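Local coordinates for phosphatidylinositol transfer protein SFH5 (Saccharomyces cerevisiae, PDB 6W32), which binds and transfers phosphatidylinositol between membranes, helps control PtdIns(4,5)P2 at the plasma membrane, and carries heme b, possibly for responses to organic oxidants, at residues E35-Y40 against D91-R96; K76-E81 against Y211-L216; V109-L114 against K145-N150; I119-A124 against N275-Q280. All coordinates share one frame; numbering follows the deposited sequence.

Contact 1 of 4, residues E35-Y40 against D91-R96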
# COMPACT_ATOMS: atom_id res chain seq x y z
N GLU A 35 -7.23 -1.54 25.63
CA GLU A 35 -8.53 -1.03 26.02
C GLU A 35 -9.46 -0.71 24.84
O GLU A 35 -10.67 -0.62 25.04
CB GLU A 35 -8.37 0.24 26.87
CG GLU A 35 -7.60 0.06 28.19
CD GLU A 35 -8.39 0.57 29.42
OE1 GLU A 35 -9.01 1.68 29.33
OE2 GLU A 35 -8.41 -0.14 30.46
N LYS A 36 -8.93 -0.41 23.64
CA LYS A 36 -9.78 0.18 22.59
C LYS A 36 -9.59 -0.45 21.23
O LYS A 36 -10.40 -0.19 20.34
CB LYS A 36 -9.52 1.69 22.41
CG LYS A 36 -9.55 2.53 23.64
CD LYS A 36 -10.73 3.52 23.66
CE LYS A 36 -11.24 3.70 25.12
NZ LYS A 36 -12.65 4.17 25.25
N CYS A 37 -8.48 -1.16 21.04
CA CYS A 37 -8.23 -1.90 19.81
C CYS A 37 -8.49 -3.39 19.96
O CYS A 37 -8.33 -4.15 19.00
CB CYS A 37 -6.79 -1.66 19.33
SG CYS A 37 -6.39 0.07 18.98
N ALA A 38 -8.89 -3.81 21.15
CA ALA A 38 -8.90 -5.21 21.49
C ALA A 38 -7.55 -5.84 21.16
O ALA A 38 -7.50 -6.73 20.33
CB ALA A 38 -10.05 -6.00 20.92
N GLY A 39 -6.43 -5.42 21.79
CA GLY A 39 -5.20 -6.24 21.90
C GLY A 39 -4.61 -6.69 20.57
O GLY A 39 -3.52 -7.26 20.55
N TYR A 40 -5.21 -6.28 19.46
CA TYR A 40 -4.62 -6.55 18.16
C TYR A 40 -3.52 -5.53 17.87
O TYR A 40 -3.77 -4.33 17.94
CB TYR A 40 -5.69 -6.49 17.09
CG TYR A 40 -5.26 -6.96 15.74
CD1 TYR A 40 -5.42 -8.27 15.38
CD2 TYR A 40 -4.70 -6.07 14.82
CE1 TYR A 40 -5.03 -8.71 14.15
CE2 TYR A 40 -4.32 -6.49 13.59
CZ TYR A 40 -4.48 -7.81 13.25
OH TYR A 40 -4.09 -8.26 12.01
N ASP A 91 -8.39 3.43 14.65
CA ASP A 91 -9.17 3.08 13.46
C ASP A 91 -8.39 2.14 12.55
O ASP A 91 -8.99 1.24 11.94
CB ASP A 91 -9.59 4.33 12.74
CG ASP A 91 -10.40 5.22 13.63
OD1 ASP A 91 -10.67 4.79 14.76
OD2 ASP A 91 -10.75 6.34 13.21
N ILE A 92 -7.06 2.28 12.49
CA ILE A 92 -6.28 1.37 11.67
C ILE A 92 -6.33 -0.04 12.25
O ILE A 92 -6.78 -0.98 11.59
CB ILE A 92 -4.83 1.85 11.53
CG1 ILE A 92 -4.75 3.00 10.52
CG2 ILE A 92 -3.99 0.72 11.04
CD1 ILE A 92 -3.63 3.99 10.79
N LEU A 93 -5.88 -0.19 13.49
CA LEU A 93 -5.78 -1.51 14.10
C LEU A 93 -7.14 -2.23 14.15
O LEU A 93 -7.22 -3.44 13.95
CB LEU A 93 -5.19 -1.38 15.50
CG LEU A 93 -3.69 -1.11 15.53
CD1 LEU A 93 -3.17 -1.08 16.95
CD2 LEU A 93 -2.94 -2.13 14.68
N ASN A 94 -8.22 -1.51 14.42
CA ASN A 94 -9.51 -2.18 14.42
C ASN A 94 -9.84 -2.69 13.03
O ASN A 94 -10.25 -3.84 12.86
CB ASN A 94 -10.61 -1.24 14.91
CG ASN A 94 -10.59 -1.04 16.42
OD1 ASN A 94 -10.04 -1.85 17.17
ND2 ASN A 94 -11.18 0.06 16.86
N TRP A 95 -9.67 -1.84 12.02
CA TRP A 95 -9.89 -2.26 10.64
C TRP A 95 -9.03 -3.48 10.28
O TRP A 95 -9.49 -4.41 9.60
CB TRP A 95 -9.62 -1.06 9.71
CG TRP A 95 -9.85 -1.30 8.27
CD1 TRP A 95 -11.01 -1.08 7.56
CD2 TRP A 95 -8.89 -1.75 7.33
NE1 TRP A 95 -10.83 -1.41 6.23
CE2 TRP A 95 -9.53 -1.83 6.06
CE3 TRP A 95 -7.54 -2.11 7.43
CZ2 TRP A 95 -8.87 -2.25 4.91
CZ3 TRP A 95 -6.89 -2.53 6.29
CH2 TRP A 95 -7.55 -2.59 5.04
N ARG A 96 -7.78 -3.51 10.77
CA ARG A 96 -6.94 -4.66 10.46
C ARG A 96 -7.52 -5.95 11.03
O ARG A 96 -7.28 -7.02 10.47
CB ARG A 96 -5.51 -4.47 10.99
CG ARG A 96 -4.82 -3.17 10.60
CD ARG A 96 -4.13 -3.27 9.29
NE ARG A 96 -3.01 -4.21 9.24
CZ ARG A 96 -2.19 -4.29 8.18
NH1 ARG A 96 -2.39 -3.48 7.15
NH2 ARG A 96 -1.20 -5.17 8.13
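C37 and N94 bring the two backbones closest, their CA atoms 5.5 Å apart, where the turn that follows helix 16-36 lies against helix 82-98. This is a joint within the helical N-terminal part of a Sec14-like protein. The chain reverses its course through A38 and G39, both with positive phi, a conformation that glycine accepts easily, and so delivers C37 and Y40 to the same helix. L93 points at the turn and lies between them. Its CB lies 4.0 Å from C37 SG, and its CD1 comes within 3.5 Å of Y40 O; small, apolar C37 suits this buried spot. The tyrosine ring extends along the helix toward R96 because CG stands anti to the backbone N (chi1 -171°). Its CE2 lies 3.5 Å from R96 CB, and the two side chains run roughly at right angles, ring and guanidinium planes 55° apart. Contact with R96 is therefore made by the aliphatic root of the arginine, whose chain then bends at chi2 and chi3 to carry its charge away to E163 and E42. Y40 OH is hydrogen-bonded to E42 as well, so one carboxylate serves both the tyrosine and the arginine. No hydrogen bond joins the two segments directly, and most of the contact is van der Waals in nature. At the more open side N94 sets its amide against the backbone of K36 and C37, with ND2 3.6 Å from K36 O and OD1 3.2 Å from C37 CA.

Contact 2 of 4, residues K76-E81 against Y211-L216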
# COMPACT_ATOMS: atom_id res chain seq x y z
N LYS A 76 4.04 11.49 11.81
CA LYS A 76 4.25 12.30 10.62
C LYS A 76 2.97 12.42 9.81
O LYS A 76 2.62 13.50 9.32
CB LYS A 76 5.34 11.68 9.78
CG LYS A 76 6.00 12.63 8.80
CD LYS A 76 6.56 11.95 7.53
CE LYS A 76 6.69 12.98 6.37
NZ LYS A 76 5.63 14.07 6.40
N ALA A 77 2.25 11.32 9.68
CA ALA A 77 1.01 11.34 8.92
C ALA A 77 -0.02 12.29 9.51
O ALA A 77 -0.83 12.87 8.78
CB ALA A 77 0.45 9.91 8.88
N TYR A 78 -0.05 12.45 10.82
CA TYR A 78 -1.12 13.21 11.45
C TYR A 78 -0.54 14.45 12.11
O TYR A 78 -1.09 15.01 13.06
CB TYR A 78 -1.93 12.30 12.40
CG TYR A 78 -2.60 11.19 11.64
CD1 TYR A 78 -3.74 11.42 10.89
CD2 TYR A 78 -2.05 9.91 11.59
CE1 TYR A 78 -4.34 10.43 10.13
CE2 TYR A 78 -2.64 8.89 10.84
CZ TYR A 78 -3.78 9.16 10.10
OH TYR A 78 -4.39 8.15 9.35
N GLN A 79 0.61 14.89 11.58
CA GLN A 79 1.16 16.21 11.85
C GLN A 79 1.52 16.36 13.32
O GLN A 79 1.51 17.46 13.88
CB GLN A 79 0.19 17.30 11.38
CG GLN A 79 0.15 17.39 9.86
CD GLN A 79 -0.92 18.34 9.30
OE1 GLN A 79 -0.92 19.55 9.59
NE2 GLN A 79 -1.83 17.79 8.49
N PHE A 80 1.82 15.25 13.97
CA PHE A 80 2.22 15.26 15.37
C PHE A 80 1.16 15.87 16.26
O PHE A 80 1.47 16.44 17.31
CB PHE A 80 3.55 15.98 15.56
CG PHE A 80 4.73 15.18 15.11
CD1 PHE A 80 5.38 14.34 15.98
CD2 PHE A 80 5.16 15.25 13.80
CE1 PHE A 80 6.45 13.59 15.57
CE2 PHE A 80 6.24 14.51 13.37
CZ PHE A 80 6.89 13.68 14.26
N GLU A 81 -0.10 15.80 15.84
CA GLU A 81 -1.22 16.16 16.71
C GLU A 81 -1.62 14.91 17.47
O GLU A 81 -2.20 13.97 16.91
CB GLU A 81 -2.39 16.70 15.92
CG GLU A 81 -2.10 17.65 14.84
CD GLU A 81 -3.17 17.56 13.80
OE1 GLU A 81 -4.32 17.95 14.11
OE2 GLU A 81 -2.88 17.04 12.69
N TYR A 211 -6.27 4.21 5.98
CA TYR A 211 -5.57 3.14 6.67
C TYR A 211 -4.18 2.86 6.14
O TYR A 211 -3.45 2.08 6.75
CB TYR A 211 -6.37 1.82 6.62
CG TYR A 211 -7.81 1.99 7.02
CD1 TYR A 211 -8.14 2.35 8.31
CD2 TYR A 211 -8.83 1.82 6.10
CE1 TYR A 211 -9.47 2.52 8.68
CE2 TYR A 211 -10.16 2.01 6.46
CZ TYR A 211 -10.47 2.36 7.76
OH TYR A 211 -11.78 2.54 8.15
N TYR A 212 -3.78 3.45 5.08
CA TYR A 212 -2.40 3.18 4.75
C TYR A 212 -1.58 4.48 4.60
O TYR A 212 -0.79 4.56 3.66
CB TYR A 212 -2.33 2.36 3.45
CG TYR A 212 -2.77 0.94 3.58
CD1 TYR A 212 -1.84 -0.08 3.68
CD2 TYR A 212 -4.13 0.59 3.55
CE1 TYR A 212 -2.23 -1.41 3.77
CE2 TYR A 212 -4.53 -0.76 3.65
CZ TYR A 212 -3.57 -1.74 3.74
OH TYR A 212 -3.92 -3.07 3.81
N PRO A 213 -1.64 5.45 5.51
CA PRO A 213 -0.97 6.71 5.24
C PRO A 213 0.54 6.53 5.32
O PRO A 213 1.06 5.60 5.94
CB PRO A 213 -1.47 7.58 6.35
CG PRO A 213 -1.58 6.68 7.50
CD PRO A 213 -1.74 5.26 6.94
N GLU A 214 1.26 7.47 4.71
CA GLU A 214 2.72 7.53 4.82
C GLU A 214 3.39 6.26 4.33
O GLU A 214 4.43 5.85 4.86
CB GLU A 214 3.19 7.84 6.23
CG GLU A 214 3.05 9.32 6.62
CD GLU A 214 3.81 10.30 5.69
OE1 GLU A 214 5.00 10.04 5.40
OE2 GLU A 214 3.20 11.33 5.28
N LEU A 215 2.82 5.64 3.28
CA LEU A 215 3.45 4.50 2.63
C LEU A 215 3.70 4.69 1.13
O LEU A 215 4.41 3.88 0.55
CB LEU A 215 2.62 3.22 2.83
CG LEU A 215 2.63 2.81 4.29
CD1 LEU A 215 1.41 1.96 4.63
CD2 LEU A 215 3.94 2.10 4.70
N LEU A 216 3.14 5.71 0.50
CA LEU A 216 3.39 5.94 -0.93
C LEU A 216 4.48 6.97 -1.08
O LEU A 216 4.47 8.00 -0.39
CB LEU A 216 2.12 6.43 -1.63
CG LEU A 216 2.05 6.46 -3.13
CD1 LEU A 216 2.02 5.09 -3.64
CD2 LEU A 216 0.80 7.20 -3.60
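A77 and P213 form the close-fitting half of this contact, with A77 CB 3.9 Å from P213 CB. The same methyl touches E214 CG at 3.5 Å, so one small side chain fits against both the proline ring and the CG methylene of the glutamate. With the CA atoms of A77 and E214 5.9 Å apart, a lone methyl suits the narrow spacing. Y78 completes the apolar side: it crosses the proline about at a right angle, with CE2 4.1 Å and OH 3.7 Å from P213 CG. The rigid pyrrolidine offers these neighbours a compact hydrocarbon surface.

The other half is looser and faces solvent. K76 lies across E214 at roughly a right angle, its CD 3.3 Å from E214 OE1, while the ammonium turns off at chi4. NZ reaches E214 OE2 only at 3.8 Å, a long salt bridge that probably contributes a diffuse attraction more than a fixed bond. E214 OE1 is hydrogen-bonded to the hydroxyl of Y178, and the carboxylate is brought round by a bend at chi2 (-57°).

Helix 64-77 ends here in a Schellman motif with Q79, of positive phi, as its C-prime residue, and a type I' turn from Y78 to E81 leads into helix 82-98. Y78 also packs on T84, I85 and N88 of that helix. The contact thus sets this helical corner against the loop that joins helix 195-211 to strand 216-222 of the CRAL-TRIO sheet.

Contact 3 of 4, residues V109-L114 against K145-N150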
# COMPACT_ATOMS: atom_id res chain seq x y z
N VAL A 109 -8.89 -16.54 -2.14
CA VAL A 109 -8.77 -16.80 -3.57
C VAL A 109 -9.40 -15.62 -4.29
O VAL A 109 -10.40 -15.07 -3.84
CB VAL A 109 -9.42 -18.13 -3.97
CG1 VAL A 109 -8.79 -19.26 -3.18
CG2 VAL A 109 -10.93 -18.11 -3.75
N HIS A 110 -8.78 -15.22 -5.40
CA HIS A 110 -9.27 -14.05 -6.12
C HIS A 110 -9.50 -14.41 -7.57
O HIS A 110 -8.73 -15.19 -8.14
CB HIS A 110 -8.28 -12.88 -6.03
CG HIS A 110 -8.04 -12.43 -4.64
ND1 HIS A 110 -9.01 -11.80 -3.88
CD2 HIS A 110 -6.95 -12.56 -3.83
CE1 HIS A 110 -8.52 -11.56 -2.67
NE2 HIS A 110 -7.27 -12.00 -2.62
N ASN A 111 -10.54 -13.82 -8.15
CA ASN A 111 -10.85 -14.02 -9.56
C ASN A 111 -9.57 -14.02 -10.39
O ASN A 111 -8.66 -13.22 -10.17
CB ASN A 111 -11.82 -12.93 -10.03
CG ASN A 111 -12.27 -13.12 -11.47
OD1 ASN A 111 -11.45 -13.12 -12.38
ND2 ASN A 111 -13.58 -13.29 -11.68
N THR A 112 -9.49 -14.99 -11.31
CA THR A 112 -8.22 -15.27 -11.97
C THR A 112 -7.80 -14.14 -12.92
O THR A 112 -6.62 -13.74 -12.93
CB THR A 112 -8.31 -16.61 -12.70
OG1 THR A 112 -9.54 -16.67 -13.44
CG2 THR A 112 -8.29 -17.76 -11.69
N GLU A 113 -8.74 -13.59 -13.68
CA GLU A 113 -8.35 -12.49 -14.57
C GLU A 113 -7.87 -11.27 -13.79
O GLU A 113 -7.24 -10.39 -14.38
CB GLU A 113 -9.49 -12.11 -15.54
CG GLU A 113 -10.85 -11.78 -14.91
CD GLU A 113 -12.06 -12.33 -15.72
OE1 GLU A 113 -11.92 -12.52 -16.95
OE2 GLU A 113 -13.16 -12.56 -15.14
N LEU A 114 -8.10 -11.23 -12.47
CA LEU A 114 -7.60 -10.13 -11.64
C LEU A 114 -6.13 -10.33 -11.30
O LEU A 114 -5.32 -9.40 -11.45
CB LEU A 114 -8.45 -10.00 -10.38
CG LEU A 114 -9.62 -9.04 -10.56
CD1 LEU A 114 -10.26 -8.74 -9.26
CD2 LEU A 114 -9.13 -7.74 -11.20
N LYS A 145 -16.12 -5.55 -17.66
CA LYS A 145 -16.71 -4.71 -16.64
C LYS A 145 -17.73 -5.45 -15.79
O LYS A 145 -18.73 -4.87 -15.36
CB LYS A 145 -17.34 -3.46 -17.27
CG LYS A 145 -16.44 -2.80 -18.30
CD LYS A 145 -16.41 -1.27 -18.15
CE LYS A 145 -15.53 -0.68 -19.22
NZ LYS A 145 -14.70 0.47 -18.74
N GLU A 146 -17.50 -6.75 -15.55
CA GLU A 146 -18.20 -7.50 -14.51
C GLU A 146 -17.38 -7.65 -13.24
O GLU A 146 -17.95 -7.79 -12.15
CB GLU A 146 -18.60 -8.89 -15.03
CG GLU A 146 -17.43 -9.85 -15.27
CD GLU A 146 -16.86 -9.78 -16.69
OE1 GLU A 146 -17.38 -8.99 -17.53
OE2 GLU A 146 -15.89 -10.54 -16.97
N LEU A 147 -16.05 -7.61 -13.35
CA LEU A 147 -15.18 -7.54 -12.17
C LEU A 147 -15.52 -6.37 -11.28
O LEU A 147 -15.15 -6.37 -10.10
CB LEU A 147 -13.72 -7.44 -12.60
CG LEU A 147 -13.27 -8.54 -13.56
CD1 LEU A 147 -12.32 -7.98 -14.60
CD2 LEU A 147 -12.62 -9.67 -12.77
N PHE A 148 -16.19 -5.36 -11.81
CA PHE A 148 -16.48 -4.15 -11.05
C PHE A 148 -17.86 -4.16 -10.42
O PHE A 148 -18.13 -3.31 -9.55
CB PHE A 148 -16.29 -2.93 -11.97
CG PHE A 148 -14.91 -2.83 -12.56
CD1 PHE A 148 -14.70 -3.01 -13.91
CD2 PHE A 148 -13.82 -2.57 -11.74
CE1 PHE A 148 -13.40 -2.91 -14.46
CE2 PHE A 148 -12.54 -2.49 -12.26
CZ PHE A 148 -12.33 -2.66 -13.63
N GLN A 149 -18.74 -5.09 -10.79
CA GLN A 149 -20.05 -5.15 -10.15
C GLN A 149 -19.95 -5.70 -8.74
O GLN A 149 -20.67 -5.24 -7.85
CB GLN A 149 -21.01 -6.02 -10.97
CG GLN A 149 -21.42 -5.50 -12.32
CD GLN A 149 -21.96 -6.62 -13.20
OE1 GLN A 149 -22.07 -7.77 -12.77
NE2 GLN A 149 -22.29 -6.29 -14.45
N ASN A 150 -19.10 -6.71 -8.51
CA ASN A 150 -18.90 -7.18 -7.14
C ASN A 150 -17.75 -6.37 -6.59
O ASN A 150 -16.57 -6.71 -6.72
CB ASN A 150 -18.65 -8.69 -7.08
CG ASN A 150 -18.69 -9.25 -5.62
OD1 ASN A 150 -18.97 -8.52 -4.65
ND2 ASN A 150 -18.38 -10.54 -5.48
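The N-terminal cap of helix 112-115 meets the loop that leads into helix 151-166, near the heme pocket of this CRAL-TRIO fold. L147 is at the centre of the contact: it points at the short helix, and a single methyl, CD2, does nearly all the touching. That methyl sits 3.5 Å from E113 CG, 3.8 Å from L114 CG and 3.7 Å from N111 OD1, so it is held among an aliphatic glutamate stem, a buried leucine and the amide of the cap. L114 and L147 lie alongside one another, pointing opposite ways, and both also pack on L141, which draws them into one apolar cluster. Leucine's branch puts one methyl among all these partners. The neighbouring F148 touches the heme itself, while the side chain of L147 remains about 8 Å from it, which places the contact probably just behind the pocket lining.

The polar side is different in kind. With chi1 at 54°, CG of E113 is tucked in on the side of both main-chain neighbours, N and C, which lays the CG methylene on L147 and sends the carboxylate outward. E113 OE2 and E146 OE2 approach to 3.9 Å, their carboxylate planes 65° apart; this proximity of like charges is probably eased by K144, which forms a salt bridge with E113 OE1. N111 serves as the N-cap residue, a role asparagine fills well because its short side chain can turn back on the helix start: N111 OD1 accepts a weak capping bond from E113 N at 3.0 Å.

Contact 4 of 4, residues I119-A124 against N275-Q280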
# COMPACT_ATOMS: atom_id res chain seq x y z
N ILE A 119 0.90 -6.94 -10.80
CA ILE A 119 2.31 -7.30 -10.93
C ILE A 119 3.07 -6.62 -9.81
O ILE A 119 2.82 -5.45 -9.49
CB ILE A 119 2.89 -6.87 -12.30
CG1 ILE A 119 2.19 -7.61 -13.43
CG2 ILE A 119 4.38 -7.12 -12.34
CD1 ILE A 119 1.96 -9.06 -13.12
N LEU A 120 4.02 -7.34 -9.22
CA LEU A 120 4.76 -6.86 -8.07
C LEU A 120 6.25 -7.09 -8.33
O LEU A 120 6.65 -8.23 -8.58
CB LEU A 120 4.30 -7.59 -6.80
CG LEU A 120 5.26 -7.50 -5.62
CD1 LEU A 120 5.46 -6.03 -5.21
CD2 LEU A 120 4.76 -8.32 -4.46
N THR A 121 7.05 -6.01 -8.30
CA THR A 121 8.47 -6.10 -8.64
C THR A 121 9.34 -5.39 -7.61
O THR A 121 8.93 -4.42 -6.99
CB THR A 121 8.78 -5.49 -10.00
OG1 THR A 121 8.83 -4.07 -9.88
CG2 THR A 121 7.73 -5.87 -11.01
N PHE A 122 10.57 -5.86 -7.48
CA PHE A 122 11.50 -5.29 -6.53
C PHE A 122 12.88 -5.22 -7.15
O PHE A 122 13.32 -6.17 -7.80
CB PHE A 122 11.56 -6.11 -5.24
CG PHE A 122 12.52 -5.57 -4.24
CD1 PHE A 122 13.71 -6.22 -3.98
CD2 PHE A 122 12.25 -4.40 -3.54
CE1 PHE A 122 14.60 -5.73 -3.05
CE2 PHE A 122 13.14 -3.90 -2.60
CZ PHE A 122 14.31 -4.57 -2.36
N ASP A 123 13.56 -4.09 -6.95
CA ASP A 123 14.84 -3.78 -7.57
C ASP A 123 15.80 -3.42 -6.45
O ASP A 123 15.83 -2.27 -5.99
CB ASP A 123 14.71 -2.65 -8.58
CG ASP A 123 16.05 -2.09 -9.03
OD1 ASP A 123 17.07 -2.80 -8.94
OD2 ASP A 123 16.07 -0.94 -9.51
N ALA A 124 16.59 -4.41 -6.01
CA ALA A 124 17.46 -4.23 -4.86
C ALA A 124 18.36 -3.01 -5.02
O ALA A 124 18.76 -2.40 -4.01
CB ALA A 124 18.31 -5.48 -4.66
N ASN A 275 14.36 -9.03 -19.32
CA ASN A 275 13.00 -9.51 -19.10
C ASN A 275 12.01 -8.36 -19.03
O ASN A 275 12.31 -7.28 -18.52
CB ASN A 275 12.92 -10.39 -17.83
CG ASN A 275 13.84 -9.95 -16.73
OD1 ASN A 275 14.16 -8.78 -16.61
ND2 ASN A 275 14.29 -10.90 -15.91
N ASN A 276 10.82 -8.61 -19.57
CA ASN A 276 9.70 -7.68 -19.55
C ASN A 276 9.02 -7.72 -18.17
O ASN A 276 9.46 -8.43 -17.26
CB ASN A 276 8.73 -8.03 -20.67
CG ASN A 276 8.11 -9.42 -20.49
OD1 ASN A 276 8.55 -10.22 -19.64
ND2 ASN A 276 7.07 -9.71 -21.28
N LEU A 277 7.91 -6.99 -18.04
CA LEU A 277 7.22 -6.88 -16.76
C LEU A 277 6.77 -8.24 -16.24
O LEU A 277 6.89 -8.51 -15.04
CB LEU A 277 6.03 -5.96 -16.90
CG LEU A 277 5.26 -5.68 -15.62
CD1 LEU A 277 6.23 -5.06 -14.61
CD2 LEU A 277 4.14 -4.72 -15.96
N THR A 278 6.23 -9.10 -17.12
CA THR A 278 5.78 -10.43 -16.69
C THR A 278 6.93 -11.24 -16.12
O THR A 278 6.81 -11.88 -15.08
CB THR A 278 5.17 -11.24 -17.83
OG1 THR A 278 4.18 -10.48 -18.54
CG2 THR A 278 4.54 -12.50 -17.27
N LYS A 279 8.07 -11.23 -16.80
CA LYS A 279 9.20 -11.98 -16.29
C LYS A 279 9.83 -11.31 -15.08
O LYS A 279 10.65 -11.95 -14.42
CB LYS A 279 10.25 -12.18 -17.38
CG LYS A 279 9.85 -13.10 -18.56
CD LYS A 279 10.53 -14.49 -18.51
CE LYS A 279 10.05 -15.41 -19.66
NZ LYS A 279 10.66 -16.81 -19.76
N GLN A 280 9.48 -10.06 -14.78
CA GLN A 280 10.08 -9.39 -13.63
C GLN A 280 9.30 -9.64 -12.34
O GLN A 280 9.81 -9.35 -11.26
CB GLN A 280 10.18 -7.89 -13.90
CG GLN A 280 11.58 -7.31 -13.75
CD GLN A 280 11.64 -5.84 -14.06
OE1 GLN A 280 10.93 -5.35 -14.94
NE2 GLN A 280 12.48 -5.10 -13.33
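L277 can be followed outward from the short, weakly bonded helix at about 277-280 to the edge strand 118-122. Its CB leads off beside the strand, and with CG anti to the backbone N (chi1 -176°) the chain then turns in. CG meets I119 CG2 at 3.7 Å. CD1, at the tip, goes furthest: it rests 3.6 Å from I119 CG2 and 4.0 Å from T121 CG2, bridging two residues that share one face of the strand. L277 also packs on W135 of the next strand, a reach that suits a leucine.

I119 and T121 are beta-branched, a shape that favours extended backbone, and each presents a methyl to the helix. T121 turns CG2 to L277 and to the backbone of Q280, whose O is 4.1 Å away, while its hydroxyl is hydrogen-bonded to W135 NE1. At the start of the helix, N276 is the N-cap, its OD1 accepting from K279 N at 3.1 Å with the donor above the carbonyl plane. The amide of Q280 is directed elsewhere, with NE2 bonded to D262 O.

No hydrogen bond crosses between the two segments, although L120 pairs through its backbone with V282 just beyond. The chemistry implies that these segments are joined by buried methyl contacts, with the pairing of L120 and V282 adding to the hold, while T121 OG1 and Q280 NE2 find hydrogen-bond partners outside both.

Contacts 1 and 2 touch: W95 CD1 lies 3.4 Å from Y211 CE2, in a ring stack that joins helix 82-98 to the end of helix 195-211. Together they connect the N-terminal helices with the CRAL-TRIO part of the chain. Contact 3 and the strand side of contact 4 lie in that part; the two contacts' nearest atoms are about 7 Å apart, and the chain runs from helix 112-115 into strand 118-122. Contact 3 is the one beside the heme, through F148; the side chain of its L114 is about 6 Å from that of heme-binding Y138. The side chains of P213 in contact 2 and I119 in contact 4 stay about 12 and 13 Å from the heme.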